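Long-range contacts in Serpin48 (Tenebrio molitor, PDB 3OZQ), which inhibits the serine protease SPE with high specificity as a serpin of insect innate immunity: residues 187-192 and 370-375; 191-196 and 239-244. All blocks are in the same frame, centred on the assembly; numbering follows the deposited sequence.

Interaction 1 (187-192 and 370-375); sequences SDFHKS and GRVTTL
Phe189, near the end of strand 185-190, meets Leu375 just beyond strand 365-372, a contact in the serpin fold between the edge strand of sheet C and the tail that follows the last strand, in sequence, of sheet B. The two side chains cross at about a right angle, and Leu375 presents a single methyl: CD2 stands over one face of the phenyl ring, 3.7 Å from the centroid of the Phe189 ring and 19° off its normal, a CH-pi contact shifted toward the CD2-CE2 side. The ring gets there because CG of Phe189 lies anti to the backbone N (chi1 -176°), which carries it out from the strand toward the C-terminal segment. At its far end Phe189 CZ touches Val372 CG1 obliquely at 4.2 Å, while the carbonyl oxygen of Thr373 sits at the ring edge, near its plane. Pro269 of strand 260-278 touches both Phe189 and Leu375, and Asn33 bonds the backbone of Thr373 and Thr374.

Lys191 makes the second part of the contact with its methylene chain. Extended beyond CG, it runs past the Thr373 carbonyl, with CB 3.9 Å from Thr373 O. Farther along, the Lys191 and Thr374 side chains approach at a slant, and Lys191 CE rests 3.5 Å from Thr374 OG1 and 3.6 Å from Leu375 O.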
loop_
_atom_site.group_PDB
_atom_site.type_symbol
_atom_site.label_atom_id
_atom_site.label_comp_id
_atom_site.label_asym_id
_atom_site.label_seq_id
_atom_site.Cartn_x
_atom_site.Cartn_y
_atom_site.Cartn_z
ATOM N N SER A 187 9.556 23.020 -13.371
ATOM C CA SER A 187 8.481 23.336 -14.320
ATOM C C SER A 187 7.135 23.525 -13.625
ATOM O O SER A 187 6.951 23.099 -12.482
ATOM C CB SER A 187 8.348 22.243 -15.382
ATOM O OG SER A 187 9.588 21.957 -16.001
ATOM N N ASP A 188 6.189 24.144 -14.330
ATOM C CA ASP A 188 4.863 24.389 -13.775
ATOM C C ASP A 188 4.208 23.098 -13.299
ATOM O O ASP A 188 4.268 22.080 -13.985
ATOM C CB ASP A 188 3.940 25.029 -14.820
ATOM C CG ASP A 188 4.400 26.412 -15.252
ATOM O OD1 ASP A 188 4.998 27.135 -14.428
ATOM O OD2 ASP A 188 4.156 26.770 -16.420
ATOM N N PHE A 189 3.576 23.161 -12.135
ATOM C CA PHE A 189 2.657 22.130 -11.687
ATOM C C PHE A 189 1.425 22.870 -11.201
ATOM O O PHE A 189 1.504 23.703 -10.300
ATOM C CB PHE A 189 3.263 21.279 -10.553
ATOM C CG PHE A 189 2.381 20.131 -10.109
ATOM C CD1 PHE A 189 1.433 20.307 -9.123
ATOM C CD2 PHE A 189 2.489 18.880 -10.699
ATOM C CE1 PHE A 189 0.615 19.253 -8.722
ATOM C CE2 PHE A 189 1.673 17.826 -10.306
ATOM C CZ PHE A 189 0.735 18.011 -9.321
ATOM N N HIS A 190 0.286 22.590 -11.812
ATOM C CA HIS A 190 -0.944 23.267 -11.436
ATOM C C HIS A 190 -1.710 22.479 -10.393
ATOM O O HIS A 190 -2.300 21.457 -10.711
ATOM C CB HIS A 190 -1.835 23.450 -12.662
ATOM C CG HIS A 190 -1.152 24.130 -13.803
ATOM N ND1 HIS A 190 -0.807 25.465 -13.770
ATOM C CD2 HIS A 190 -0.752 23.665 -15.010
ATOM C CE1 HIS A 190 -0.218 25.791 -14.908
ATOM N NE2 HIS A 190 -0.177 24.718 -15.679
ATOM N N LYS A 191 -1.714 22.969 -9.156
ATOM C CA LYS A 191 -2.496 22.359 -8.088
ATOM C C LYS A 191 -3.981 22.582 -8.354
ATOM O O LYS A 191 -4.843 21.862 -7.837
ATOM C CB LYS A 191 -2.111 22.960 -6.737
ATOM C CG LYS A 191 -0.626 22.865 -6.421
ATOM C CD LYS A 191 -0.298 23.526 -5.091
ATOM C CE LYS A 191 1.208 23.593 -4.864
ATOM N NZ LYS A 191 1.577 24.405 -3.652
ATOM N N SER A 192 -4.258 23.603 -9.162
ATOM C CA SER A 192 -5.601 23.934 -9.623
ATOM C C SER A 192 -5.434 25.033 -10.648
ATOM O O SER A 192 -4.313 25.500 -10.882
ATOM C CB SER A 192 -6.496 24.406 -8.473
ATOM O OG SER A 192 -5.978 25.557 -7.831
ATOM N N GLY A 370 -2.156 5.740 -4.450
ATOM C CA GLY A 370 -2.109 7.030 -3.790
ATOM C C GLY A 370 -2.367 8.165 -4.753
ATOM O O GLY A 370 -2.800 7.969 -5.887
ATOM N N ARG A 371 -2.100 9.372 -4.282
ATOM C CA ARG A 371 -2.368 10.537 -5.077
ATOM C C ARG A 371 -1.385 11.628 -4.713
ATOM O O ARG A 371 -0.794 11.632 -3.619
ATOM C CB ARG A 371 -3.798 11.008 -4.846
ATOM C CG ARG A 371 -3.974 11.739 -3.566
ATOM C CD ARG A 371 -5.397 12.159 -3.385
ATOM N NE ARG A 371 -5.550 12.895 -2.143
ATOM C CZ ARG A 371 -6.585 13.674 -1.870
ATOM N NH1 ARG A 371 -7.556 13.811 -2.763
ATOM N NH2 ARG A 371 -6.644 14.320 -0.712
ATOM N N VAL A 372 -1.188 12.531 -5.668
ATOM C CA VAL A 372 -0.416 13.735 -5.468
ATOM C C VAL A 372 -1.321 14.894 -5.874
ATOM O O VAL A 372 -1.824 14.922 -7.000
ATOM C CB VAL A 372 0.798 13.767 -6.403
ATOM C CG1 VAL A 372 1.481 15.145 -6.329
ATOM C CG2 VAL A 372 1.764 12.635 -6.073
ATOM N N THR A 373 -1.557 15.819 -4.951
ATOM C CA THR A 373 -2.345 17.010 -5.238
ATOM C C THR A 373 -1.479 18.239 -5.015
ATOM O O THR A 373 -1.884 19.356 -5.339
ATOM C CB THR A 373 -3.557 17.147 -4.300
ATOM O OG1 THR A 373 -3.093 17.476 -2.985
ATOM C CG2 THR A 373 -4.366 15.853 -4.259
ATOM N N THR A 374 -0.292 18.029 -4.455
ATOM C CA THR A 374 0.579 19.139 -4.095
ATOM C C THR A 374 2.052 18.740 -4.155
ATOM O O THR A 374 2.418 17.627 -3.783
ATOM C CB THR A 374 0.243 19.667 -2.680
ATOM O OG1 THR A 374 0.627 21.039 -2.574
ATOM C CG2 THR A 374 0.979 18.864 -1.614
ATOM N N LEU A 375 2.887 19.661 -4.632
ATOM C CA LEU A 375 4.323 19.444 -4.770
ATOM C C LEU A 375 4.992 20.748 -4.399
ATOM O O LEU A 375 4.339 21.786 -4.388
ATOM C CB LEU A 375 4.679 19.102 -6.218
ATOM C CG LEU A 375 4.950 17.649 -6.626
ATOM C CD1 LEU A 375 4.399 16.663 -5.605
ATOM C CD2 LEU A 375 4.423 17.363 -8.042
#

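Interaction 2 (191-196 and 239-244); sequences KSAKEV and QIEGLV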
loop_
_atom_site.group_PDB
_atom_site.type_symbol
_atom_site.label_atom_id
_atom_site.label_comp_id
_atom_site.label_asym_id
_atom_site.label_seq_id
_atom_site.Cartn_x
_atom_site.Cartn_y
_atom_site.Cartn_z
ATOM N N LYS A 191 -1.714 22.969 -9.156
ATOM C CA LYS A 191 -2.496 22.359 -8.088
ATOM C C LYS A 191 -3.981 22.582 -8.354
ATOM O O LYS A 191 -4.843 21.862 -7.837
ATOM C CB LYS A 191 -2.111 22.960 -6.737
ATOM C CG LYS A 191 -0.626 22.865 -6.421
ATOM C CD LYS A 191 -0.298 23.526 -5.091
ATOM C CE LYS A 191 1.208 23.593 -4.864
ATOM N NZ LYS A 191 1.577 24.405 -3.652
ATOM N N SER A 192 -4.258 23.603 -9.162
ATOM C CA SER A 192 -5.601 23.934 -9.623
ATOM C C SER A 192 -5.434 25.033 -10.648
ATOM O O SER A 192 -4.313 25.500 -10.882
ATOM C CB SER A 192 -6.496 24.406 -8.473
ATOM O OG SER A 192 -5.978 25.557 -7.831
ATOM N N ALA A 193 -6.531 25.444 -11.274
ATOM C CA ALA A 193 -6.462 26.500 -12.279
ATOM C C ALA A 193 -5.709 27.713 -11.737
ATOM O O ALA A 193 -4.688 28.113 -12.290
ATOM C CB ALA A 193 -7.852 26.891 -12.734
ATOM N N LYS A 194 -6.194 28.266 -10.630
ATOM C CA LYS A 194 -5.695 29.544 -10.123
ATOM C C LYS A 194 -4.283 29.529 -9.516
ATOM O O LYS A 194 -3.636 30.572 -9.446
ATOM C CB LYS A 194 -6.686 30.160 -9.125
ATOM C CG LYS A 194 -6.390 31.624 -8.791
ATOM C CD LYS A 194 -7.183 32.117 -7.581
ATOM C CE LYS A 194 -6.801 33.557 -7.221
ATOM N NZ LYS A 194 -7.362 33.992 -5.900
ATOM N N GLU A 195 -3.795 28.375 -9.070
ATOM C CA GLU A 195 -2.463 28.347 -8.461
ATOM C C GLU A 195 -1.464 27.392 -9.121
ATOM O O GLU A 195 -1.781 26.226 -9.397
ATOM C CB GLU A 195 -2.541 28.092 -6.953
ATOM C CG GLU A 195 -3.202 26.789 -6.568
ATOM C CD GLU A 195 -2.838 26.345 -5.159
ATOM O OE1 GLU A 195 -1.976 26.997 -4.522
ATOM O OE2 GLU A 195 -3.413 25.336 -4.691
ATOM N N VAL A 196 -0.252 27.903 -9.342
ATOM C CA VAL A 196 0.827 27.175 -10.014
ATOM C C VAL A 196 2.100 27.162 -9.168
ATOM O O VAL A 196 2.353 28.089 -8.391
ATOM C CB VAL A 196 1.194 27.845 -11.351
ATOM C CG1 VAL A 196 2.302 27.070 -12.060
ATOM C CG2 VAL A 196 -0.032 27.987 -12.231
ATOM N N GLN A 239 -8.661 17.342 -17.630
ATOM C CA GLN A 239 -8.767 18.701 -17.122
ATOM C C GLN A 239 -7.926 18.929 -15.859
ATOM O O GLN A 239 -7.774 18.035 -15.024
ATOM C CB GLN A 239 -10.235 19.061 -16.886
ATOM C CG GLN A 239 -11.000 19.324 -18.183
ATOM C CD GLN A 239 -10.293 20.343 -19.069
ATOM O OE1 GLN A 239 -9.751 21.340 -18.581
ATOM N NE2 GLN A 239 -10.275 20.084 -20.372
ATOM N N ILE A 240 -7.380 20.134 -15.735
ATOM C CA ILE A 240 -6.500 20.482 -14.622
ATOM C C ILE A 240 -7.059 20.078 -13.258
ATOM O O ILE A 240 -6.330 19.546 -12.421
ATOM C CB ILE A 240 -6.181 21.997 -14.605
ATOM C CG1 ILE A 240 -5.484 22.424 -15.901
ATOM C CG2 ILE A 240 -5.319 22.357 -13.396
ATOM C CD1 ILE A 240 -4.032 21.994 -15.993
ATOM N N GLU A 241 -8.346 20.333 -13.036
ATOM C CA GLU A 241 -8.948 20.139 -11.718
ATOM C C GLU A 241 -9.832 18.901 -11.665
ATOM O O GLU A 241 -10.748 18.830 -10.846
ATOM C CB GLU A 241 -9.779 21.365 -11.315
ATOM C CG GLU A 241 -9.006 22.676 -11.212
ATOM C CD GLU A 241 -9.902 23.849 -10.819
ATOM O OE1 GLU A 241 -11.131 23.761 -11.056
ATOM O OE2 GLU A 241 -9.384 24.851 -10.269
ATOM N N GLY A 242 -9.556 17.926 -12.528
ATOM C CA GLY A 242 -10.424 16.770 -12.673
ATOM C C GLY A 242 -10.269 15.617 -11.689
ATOM O O GLY A 242 -10.901 14.577 -11.860
ATOM N N LEU A 243 -9.449 15.786 -10.653
ATOM C CA LEU A 243 -9.169 14.682 -9.725
ATOM C C LEU A 243 -10.386 14.202 -8.928
ATOM O O LEU A 243 -10.687 13.004 -8.902
ATOM C CB LEU A 243 -8.042 15.055 -8.764
ATOM C CG LEU A 243 -7.696 14.024 -7.689
ATOM C CD1 LEU A 243 -7.352 12.669 -8.297
ATOM C CD2 LEU A 243 -6.544 14.524 -6.835
ATOM N N VAL A 244 -11.070 15.133 -8.267
ATOM C CA VAL A 244 -12.268 14.794 -7.503
ATOM C C VAL A 244 -13.221 13.960 -8.350
ATOM O O VAL A 244 -13.790 12.972 -7.878
ATOM C CB VAL A 244 -12.992 16.053 -7.003
ATOM C CG1 VAL A 244 -12.358 16.553 -5.714
ATOM C CG2 VAL A 244 -12.969 17.130 -8.077
#
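Ile240 and Glu241 grip the loop 191-196 at its Ser192-Ala193 peptide, one through a methyl and the other through a carboxylate. Ile240 comes first, inside the type I turn that runs from Gln239 to Gly242 and is closed by the bond from Gly242 N to Gln239 O. Its CG2 branch, anti to the backbone N, rests against the peptide link, 3.8 Å from Ser192 C and slightly farther from Ala193 N. The same side chain also touches His354.

Glu241 follows and supplies the directed part of the contact. An extended chain beyond CG takes its carboxylate to the loop, where Ala193 N donates to Glu241 OE2 over 3.1 Å at an N-H...O angle of 159°. The amide approaches from the anti side of the carboxylate and 30° out of its plane. That same oxygen lies 3.4 Å from Ser192 CB and 3.5 Å from Ala193 CB, so two carbons flank the bond.

Gly242 then takes the N-cap position, and Leu243 starts helix 243-248, its side chain touching Pro355. At the surface, a type I beta turn leading into a helix is thus bonded through a glutamate carboxylate to the loop that joins antiparallel strands 185-190 and 196-205 of the serpin fold.

How the interactions relate
Both contacts start from the same part of the chain, sharing Lys191 and Ser192, and their centres lie about 8 Å apart. The general lesson is that one strand and the loop after it can be met by two distant pieces of sequence: residues 370-375 pack on the strand's Phe189 and on Lys191, residues 239-244 on the loop, with a methyl contact and one hydrogen bond. His190, whose CB points away from 370-375, sets that CB 3.7 Å from Ile240 CG2. A bridge also passes between the partner segments, where Thr373 CG2 lies 3.6 Å from Leu243 CD2. Interaction 1 is centred about 21 Å and interaction 2 about 25 Å from the centre of the chain, on the same side.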